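Local coordinates for Hsp70/Hsp90 co-chaperone CNS1 (Saccharomyces cerevisiae, PDB 6HFM), which acts as a co-chaperone of Hsp90 and Hsp70, stimulating the ATPase of the Hsp70 SSA1 but not that of Hsp90, at residues G33-E38 against L47-L52; L102-T107 against Y142-V147. All blocks are in the same frame, centred on the assembly; numbering follows the deposited sequence.

Interaction 1: G33-E38 against L47-L52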
ATOM      1  N   GLY A  33      -2.076   4.798 -14.588  1.00 27.62           N
ATOM      2  CA  GLY A  33      -1.417   3.497 -14.431  1.00 26.54           C
ATOM      3  C   GLY A  33       0.101   3.574 -14.385  1.00 26.90           C
ATOM      4  O   GLY A  33       0.787   2.729 -14.974  1.00 27.98           O
ATOM      5  N   LYS A  34       0.621   4.572 -13.673  1.00 25.55           N
ATOM      6  CA  LYS A  34       2.065   4.829 -13.616  1.00 25.82           C
ATOM      7  C   LYS A  34       2.780   3.849 -12.684  1.00 24.70           C
ATOM      8  O   LYS A  34       2.741   3.992 -11.468  1.00 29.18           O
ATOM      9  CB  LYS A  34       2.346   6.261 -13.157  1.00 28.62           C
ATOM     10  CG  LYS A  34       1.987   7.333 -14.175  1.00 32.69           C
ATOM     11  CD  LYS A  34       2.298   8.716 -13.618  1.00 37.95           C
ATOM     12  CE  LYS A  34       2.233   9.795 -14.689  1.00 43.69           C
ATOM     13  NZ  LYS A  34       2.437  11.151 -14.104  1.00 47.89           N
ATOM     14  N   ILE A  35       3.408   2.844 -13.277  1.00 23.86           N
ATOM     15  CA  ILE A  35       4.307   1.923 -12.571  1.00 22.05           C
ATOM     16  C   ILE A  35       5.462   1.689 -13.537  1.00 21.60           C
ATOM     17  O   ILE A  35       5.236   1.528 -14.739  1.00 22.67           O
ATOM     18  CB  ILE A  35       3.599   0.599 -12.147  1.00 21.22           C
ATOM     19  CG1 ILE A  35       4.579  -0.360 -11.444  1.00 20.63           C
ATOM     20  CG2 ILE A  35       2.922  -0.084 -13.329  1.00 21.83           C
ATOM     21  CD1 ILE A  35       3.907  -1.522 -10.733  1.00 20.35           C
ATOM     22  N   ARG A  36       6.695   1.726 -13.034  1.00 20.70           N
ATOM     23  CA  ARG A  36       7.867   1.627 -13.913  1.00 21.46           C
ATOM     24  C   ARG A  36       9.135   1.230 -13.172  1.00 20.36           C
ATOM     25  O   ARG A  36       9.244   1.433 -11.963  1.00 19.18           O
ATOM     26  CB  ARG A  36       8.107   2.967 -14.630  1.00 23.77           C
ATOM     27  CG  ARG A  36       8.630   4.085 -13.742  1.00 26.44           C
ATOM     28  CD  ARG A  36       8.721   5.399 -14.507  1.00 31.16           C
ATOM     29  NE  ARG A  36       9.779   6.259 -13.975  1.00 36.16           N
ATOM     30  CZ  ARG A  36       9.709   6.947 -12.836  1.00 38.61           C
ATOM     31  NH1 ARG A  36       8.624   6.899 -12.064  1.00 43.33           N
ATOM     32  NH2 ARG A  36      10.742   7.696 -12.457  1.00 39.60           N
ATOM     33  N   LEU A  37      10.077   0.669 -13.925  1.00 20.26           N
ATOM     34  CA  LEU A  37      11.465   0.537 -13.490  1.00 19.86           C
ATOM     35  C   LEU A  37      12.159   1.873 -13.712  1.00 21.45           C
ATOM     36  O   LEU A  37      11.977   2.496 -14.763  1.00 21.32           O
ATOM     37  CB  LEU A  37      12.180  -0.550 -14.297  1.00 20.15           C
ATOM     38  CG  LEU A  37      11.686  -1.981 -14.062  1.00 19.67           C
ATOM     39  CD1 LEU A  37      12.146  -2.910 -15.182  1.00 20.35           C
ATOM     40  CD2 LEU A  37      12.156  -2.495 -12.710  1.00 20.12           C
ATOM     41  N   GLU A  38      12.961   2.297 -12.736  1.00 21.82           N
ATOM     42  CA  GLU A  38      13.684   3.575 -12.824  1.00 24.27           C
ATOM     43  C   GLU A  38      14.522   3.644 -14.100  1.00 23.01           C
ATOM     44  O   GLU A  38      14.538   4.670 -14.779  1.00 24.45           O
ATOM     45  CB  GLU A  38      14.549   3.800 -11.584  1.00 29.34           C
ATOM     46  CG  GLU A  38      15.053   5.225 -11.446  1.00 34.37           C
ATOM     47  CD  GLU A  38      15.574   5.551 -10.056  1.00 40.50           C
ATOM     48  OE1 GLU A  38      15.613   6.758  -9.724  1.00 46.51           O
ATOM     49  OE2 GLU A  38      15.951   4.622  -9.299  1.00 41.10           O
ATOM     50  N   LEU A  47      11.984  -0.552  -8.858  1.00 17.01           N
ATOM     51  CA  LEU A  47      10.577  -0.509  -9.237  1.00 16.71           C
ATOM     52  C   LEU A  47       9.879   0.595  -8.445  1.00 16.94           C
ATOM     53  O   LEU A  47      10.030   0.685  -7.226  1.00 18.41           O
ATOM     54  CB  LEU A  47       9.916  -1.859  -8.973  1.00 16.62           C
ATOM     55  CG  LEU A  47       8.465  -2.037  -9.427  1.00 17.25           C
ATOM     56  CD1 LEU A  47       8.303  -1.858 -10.928  1.00 18.41           C
ATOM     57  CD2 LEU A  47       7.939  -3.400  -8.997  1.00 17.41           C
ATOM     58  N   ILE A  48       9.121   1.429  -9.153  1.00 16.41           N
ATOM     59  CA  ILE A  48       8.452   2.596  -8.574  1.00 16.76           C
ATOM     60  C   ILE A  48       6.952   2.455  -8.846  1.00 17.07           C
ATOM     61  O   ILE A  48       6.549   2.292 -10.001  1.00 19.15           O
ATOM     62  CB  ILE A  48       8.981   3.898  -9.204  1.00 17.85           C
ATOM     63  CG1 ILE A  48      10.480   4.061  -8.919  1.00 20.05           C
ATOM     64  CG2 ILE A  48       8.237   5.110  -8.662  1.00 18.28           C
ATOM     65  CD1 ILE A  48      11.186   5.044  -9.829  1.00 22.84           C
ATOM     66  N   TYR A  49       6.139   2.526  -7.789  1.00 17.51           N
ATOM     67  CA  TYR A  49       4.675   2.428  -7.913  1.00 16.60           C
ATOM     68  C   TYR A  49       3.980   3.503  -7.074  1.00 17.13           C
ATOM     69  O   TYR A  49       4.568   4.015  -6.122  1.00 17.50           O
ATOM     70  CB  TYR A  49       4.142   1.029  -7.546  1.00 17.70           C
ATOM     71  CG  TYR A  49       5.000   0.173  -6.623  1.00 17.40           C
ATOM     72  CD1 TYR A  49       5.356   0.612  -5.356  1.00 17.88           C
ATOM     73  CD2 TYR A  49       5.420  -1.110  -7.015  1.00 18.18           C
ATOM     74  CE1 TYR A  49       6.135  -0.170  -4.513  1.00 18.01           C
ATOM     75  CE2 TYR A  49       6.189  -1.901  -6.174  1.00 18.56           C
ATOM     76  CZ  TYR A  49       6.546  -1.429  -4.925  1.00 18.47           C
ATOM     77  OH  TYR A  49       7.302  -2.213  -4.083  1.00 20.32           O
ATOM     78  N   PRO A  50       2.722   3.842  -7.420  1.00 17.08           N
ATOM     79  CA  PRO A  50       1.975   4.770  -6.585  1.00 16.94           C
ATOM     80  C   PRO A  50       1.528   4.111  -5.282  1.00 16.41           C
ATOM     81  O   PRO A  50       1.569   2.882  -5.154  1.00 16.70           O
ATOM     82  CB  PRO A  50       0.753   5.131  -7.453  1.00 18.36           C
ATOM     83  CG  PRO A  50       0.938   4.430  -8.761  1.00 19.01           C
ATOM     84  CD  PRO A  50       1.871   3.299  -8.486  1.00 18.49           C
ATOM     85  N   ALA A  51       1.086   4.934  -4.334  1.00 16.40           N
ATOM     86  CA  ALA A  51       0.534   4.457  -3.066  1.00 17.13           C
ATOM     87  C   ALA A  51      -0.729   5.207  -2.668  1.00 16.86           C
ATOM     88  O   ALA A  51      -0.781   6.444  -2.737  1.00 18.31           O
ATOM     89  CB  ALA A  51       1.567   4.571  -1.958  1.00 18.06           C
ATOM     90  N   LEU A  52      -1.746   4.443  -2.261  1.00 17.25           N
ATOM     91  CA  LEU A  52      -2.914   4.967  -1.566  1.00 18.51           C
ATOM     92  C   LEU A  52      -2.712   4.712  -0.079  1.00 18.63           C
ATOM     93  O   LEU A  52      -2.478   3.570   0.331  1.00 19.58           O
ATOM     94  CB  LEU A  52      -4.188   4.271  -2.050  1.00 20.19           C
ATOM     95  CG  LEU A  52      -4.622   4.587  -3.479  1.00 23.61           C
ATOM     96  CD1 LEU A  52      -5.730   3.645  -3.923  1.00 25.17           C
ATOM     97  CD2 LEU A  52      -5.089   6.030  -3.603  1.00 26.92           C
TER

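Interaction 2: L102-T107 against Y142-V147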
ATOM      1  N   LEU A 102      -0.084   1.866  13.744  1.00 19.30           N
ATOM      2  CA  LEU A 102       0.291   0.619  13.078  1.00 19.20           C
ATOM      3  C   LEU A 102      -0.083   0.738  11.607  1.00 18.90           C
ATOM      4  O   LEU A 102      -0.943   1.543  11.237  1.00 19.33           O
ATOM      5  CB  LEU A 102      -0.423  -0.572  13.717  1.00 21.10           C
ATOM      6  CG  LEU A 102      -0.141  -0.832  15.199  1.00 22.96           C
ATOM      7  CD1 LEU A 102      -0.917  -2.057  15.656  1.00 23.88           C
ATOM      8  CD2 LEU A 102       1.341  -0.989  15.482  1.00 24.90           C
ATOM      9  N   VAL A 103       0.585  -0.062  10.773  1.00 18.48           N
ATOM     10  CA  VAL A 103       0.335  -0.087   9.331  1.00 18.08           C
ATOM     11  C   VAL A 103      -0.178  -1.482   8.969  1.00 17.00           C
ATOM     12  O   VAL A 103       0.445  -2.486   9.319  1.00 19.08           O
ATOM     13  CB  VAL A 103       1.603   0.224   8.514  1.00 18.47           C
ATOM     14  CG1 VAL A 103       1.286   0.299   7.024  1.00 17.35           C
ATOM     15  CG2 VAL A 103       2.239   1.531   8.977  1.00 19.60           C
ATOM     16  N   PHE A 104      -1.312  -1.524   8.270  1.00 15.73           N
ATOM     17  CA  PHE A 104      -1.924  -2.765   7.806  1.00 16.02           C
ATOM     18  C   PHE A 104      -2.025  -2.789   6.285  1.00 15.24           C
ATOM     19  O   PHE A 104      -2.143  -1.748   5.638  1.00 15.30           O
ATOM     20  CB  PHE A 104      -3.303  -2.969   8.442  1.00 16.55           C
ATOM     21  CG  PHE A 104      -3.261  -3.062   9.938  1.00 17.46           C
ATOM     22  CD1 PHE A 104      -3.016  -4.274  10.564  1.00 17.80           C
ATOM     23  CD2 PHE A 104      -3.432  -1.927  10.721  1.00 19.56           C
ATOM     24  CE1 PHE A 104      -2.953  -4.362  11.943  1.00 18.93           C
ATOM     25  CE2 PHE A 104      -3.376  -2.008  12.104  1.00 20.95           C
ATOM     26  CZ  PHE A 104      -3.134  -3.230  12.717  1.00 20.31           C
ATOM     27  N   MET A 105      -1.933  -3.994   5.726  1.00 15.62           N
ATOM     28  CA  MET A 105      -2.124  -4.220   4.300  1.00 15.11           C
ATOM     29  C   MET A 105      -3.023  -5.429   4.098  1.00 15.47           C
ATOM     30  O   MET A 105      -3.010  -6.364   4.903  1.00 16.80           O
ATOM     31  CB  MET A 105      -0.778  -4.439   3.607  1.00 15.52           C
ATOM     32  CG  MET A 105       0.129  -3.214   3.687  1.00 16.62           C
ATOM     33  SD  MET A 105       1.772  -3.397   2.960  1.00 20.18           S
ATOM     34  CE  MET A 105       1.369  -3.266   1.226  1.00 20.09           C
ATOM     35  N   GLU A 106      -3.806  -5.390   3.024  1.00 15.49           N
ATOM     36  CA  GLU A 106      -4.712  -6.478   2.680  1.00 15.35           C
ATOM     37  C   GLU A 106      -3.929  -7.625   2.036  1.00 15.55           C
ATOM     38  O   GLU A 106      -2.998  -7.387   1.258  1.00 17.44           O
ATOM     39  CB  GLU A 106      -5.802  -5.965   1.737  1.00 15.91           C
ATOM     40  CG  GLU A 106      -6.904  -6.965   1.419  1.00 16.25           C
ATOM     41  CD  GLU A 106      -8.007  -6.391   0.539  1.00 17.78           C
ATOM     42  OE1 GLU A 106      -8.204  -5.151   0.519  1.00 19.24           O
ATOM     43  OE2 GLU A 106      -8.703  -7.192  -0.121  1.00 18.95           O
ATOM     44  N   THR A 107      -4.305  -8.863   2.355  1.00 15.45           N
ATOM     45  CA  THR A 107      -3.671 -10.049   1.767  1.00 15.95           C
ATOM     46  C   THR A 107      -4.512 -10.593   0.612  1.00 16.04           C
ATOM     47  O   THR A 107      -5.646 -10.162   0.400  1.00 16.82           O
ATOM     48  CB  THR A 107      -3.467 -11.162   2.817  1.00 16.76           C
ATOM     49  OG1 THR A 107      -4.737 -11.605   3.311  1.00 17.41           O
ATOM     50  CG2 THR A 107      -2.617 -10.673   3.974  1.00 18.34           C
ATOM     51  N   TYR A 142      -3.116   0.901   5.199  1.00 16.21           N
ATOM     52  CA  TYR A 142      -4.036   1.469   6.179  1.00 16.35           C
ATOM     53  C   TYR A 142      -3.227   1.894   7.393  1.00 17.91           C
ATOM     54  O   TYR A 142      -2.546   1.072   8.002  1.00 19.09           O
ATOM     55  CB  TYR A 142      -5.106   0.438   6.584  1.00 16.82           C
ATOM     56  CG  TYR A 142      -5.920  -0.083   5.413  1.00 17.06           C
ATOM     57  CD1 TYR A 142      -7.108   0.535   5.031  1.00 17.67           C
ATOM     58  CD2 TYR A 142      -5.475  -1.173   4.660  1.00 17.37           C
ATOM     59  CE1 TYR A 142      -7.848   0.075   3.942  1.00 17.63           C
ATOM     60  CE2 TYR A 142      -6.206  -1.646   3.578  1.00 18.75           C
ATOM     61  CZ  TYR A 142      -7.384  -1.019   3.216  1.00 18.69           C
ATOM     62  OH  TYR A 142      -8.092  -1.492   2.134  1.00 21.18           O
ATOM     63  N   ILE A 143      -3.298   3.180   7.740  1.00 17.99           N
ATOM     64  CA  ILE A 143      -2.609   3.705   8.919  1.00 18.39           C
ATOM     65  C   ILE A 143      -3.656   3.905  10.013  1.00 18.56           C
ATOM     66  O   ILE A 143      -4.597   4.687   9.847  1.00 19.49           O
ATOM     67  CB  ILE A 143      -1.820   4.993   8.580  1.00 19.83           C
ATOM     68  CG1 ILE A 143      -0.635   4.624   7.675  1.00 20.65           C
ATOM     69  CG2 ILE A 143      -1.330   5.686   9.848  1.00 20.54           C
ATOM     70  CD1 ILE A 143       0.216   5.787   7.198  1.00 21.47           C
ATOM     71  N   VAL A 144      -3.509   3.156  11.107  1.00 18.74           N
ATOM     72  CA  VAL A 144      -4.491   3.140  12.205  1.00 19.57           C
ATOM     73  C   VAL A 144      -3.765   3.215  13.550  1.00 19.34           C
ATOM     74  O   VAL A 144      -2.860   2.432  13.798  1.00 19.63           O
ATOM     75  CB  VAL A 144      -5.350   1.851  12.168  1.00 19.99           C
ATOM     76  CG1 VAL A 144      -6.413   1.867  13.266  1.00 21.00           C
ATOM     77  CG2 VAL A 144      -6.022   1.696  10.808  1.00 19.94           C
ATOM     78  N   PRO A 145      -4.172   4.139  14.441  1.00 20.80           N
ATOM     79  CA  PRO A 145      -3.532   4.148  15.761  1.00 21.64           C
ATOM     80  C   PRO A 145      -3.575   2.788  16.454  1.00 20.94           C
ATOM     81  O   PRO A 145      -4.592   2.094  16.373  1.00 21.17           O
ATOM     82  CB  PRO A 145      -4.364   5.166  16.541  1.00 22.40           C
ATOM     83  CG  PRO A 145      -4.882   6.091  15.497  1.00 23.49           C
ATOM     84  CD  PRO A 145      -5.148   5.232  14.296  1.00 22.75           C
ATOM     85  N   LYS A 146      -2.478   2.408  17.108  1.00 22.73           N
ATOM     86  CA  LYS A 146      -2.407   1.152  17.858  1.00 25.89           C
ATOM     87  C   LYS A 146      -3.610   0.977  18.795  1.00 24.47           C
ATOM     88  O   LYS A 146      -4.191  -0.106  18.871  1.00 25.84           O
ATOM     89  CB  LYS A 146      -1.093   1.086  18.654  1.00 30.99           C
ATOM     90  CG  LYS A 146      -0.875  -0.204  19.438  1.00 37.36           C
ATOM     91  CD  LYS A 146       0.457  -0.186  20.178  1.00 45.35           C
ATOM     92  CE  LYS A 146       0.428  -1.078  21.411  1.00 52.57           C
ATOM     93  NZ  LYS A 146       1.623  -0.864  22.273  1.00 58.25           N
ATOM     94  N   VAL A 147      -3.996   2.052  19.476  1.00 24.90           N
ATOM     95  CA  VAL A 147      -5.101   2.006  20.446  1.00 26.90           C
ATOM     96  C   VAL A 147      -6.500   1.826  19.822  1.00 26.58           C
ATOM     97  O   VAL A 147      -7.435   1.461  20.529  1.00 28.67           O
ATOM     98  CB  VAL A 147      -5.088   3.224  21.413  1.00 28.66           C
ATOM     99  CG1 VAL A 147      -3.771   3.269  22.189  1.00 29.70           C
ATOM    100  CG2 VAL A 147      -5.354   4.544  20.696  1.00 30.20           C
TER

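Interaction 1: G33-E38 against L47-L52
Arg36 and Ile48 face each other as an antiparallel hydrogen-bonded pair. Arg36 N donates to Ile48 O at 3.1 Å. Ile48 N returns a shorter bond to Arg36 O, 2.8 Å.

Ile35, next to this pair, reaches across to three residues of 47-52. Ile35 CB stands 4.0 Å from Ile48 O. Ile35 CG1 comes nearer to Ile48 O, at 3.6 Å, and also meets Leu47 CD1. With CG1 opposite the backbone N (chi1 178°), the extended chain carries CD1 on to the ring edge of Tyr49. There Ile35 CD1 lies 4.0 Å from Tyr49 CD2. Beyond the two segments, Ile35 also touches Met13 of helix 4-15. Cutting Ile35 back to an alanine would probably open a gap between Leu47 and Tyr49 and leave this ring edge without this apolar neighbour.

The side chains of Arg36 and Ile48 run alongside each other on the face opposite Leu37 and Leu47. Ile48 CD1 sits 3.5 Å above the guanidinium plane of Arg36, toward its rim. It also meets Glu38 CB. The charge of Arg36 is answered by a salt bridge from NH1 to Glu66 of strand 60-68. Lys34 O lies 3.2 Å from Pro50 CD; Pro50 has no N-H to offer it.

Leu37 and Leu47 form the neighbouring non-hydrogen-bonded pair, and both side chains lean on helix 4-15. The arrangement is a beta hairpin whose short first strand lies at an edge of the mixed sheet, with an apolar face under a helix and a more polar face opposite.

Interaction 2: L102-T107 against Y142-V147
Phe104 and Tyr142 sit opposite each other in an antiparallel strand pair of the mixed sheet in the C-terminal wheel domain. Phe104 CB and Tyr142 CB lie 4.3 Å apart, and both side chains leave the same face. Similar first torsions (chi1 -61° and -58°) place each CG beside its own backbone N. The rings still meet different neighbours, because they start from different strands. The Phe104 ring lies next to Val144, whose CB is at the ring edge, 4.3 Å from Phe104 CE2. The Tyr142 ring presents its edge to the Phe104 backbone, with Tyr142 CD2 3.5 Å from Phe104 O. Trp152 and Trp156 also meet this ring.

Leu102 shares that face and crosses Lys146 at an angle, with Leu102 CG 4.0 Å from Lys146 CA. Val103 and Ile143 lie on the other face, where both touch helix 73-82.

Four backbone bonds join the strands, two in each hydrogen-bonded pair. The bond from Leu102 N to Val144 O is 2.8 Å long.

The carboxylate of Glu106 and the ring of Tyr142 are turned 33° apart. Lys140 NZ links them, with a salt bridge to Glu106 OE1 and a hydrogen bond to Tyr142 OH; Glu106 OE1 and Tyr142 OH themselves stay 4.0 Å apart.

In the fold
From the N terminus, the chain runs through helix 4-15 and reaches interaction 1. This closes a short loop of eight residues as a hairpin between strands 36-37 and 47-55. The chain then passes through strand 60-68 and helix 73-82 before interaction 2 begins. Interaction 2 closes a longer loop of 34 residues, which includes strand 112-114 and helix 121-126. The two contacts follow in series and neither nest nor cross. The centres of interaction 1 and interaction 2 lie about 22 Å apart, on opposite sides of the chain's centre. They share one mixed sheet, because strand 47-55 pairs in parallel with strand 139-145. Interaction 1 ties in the N-terminal helix side; interaction 2 joins strand 101-106 to strand 139-145, just before helix 146-155.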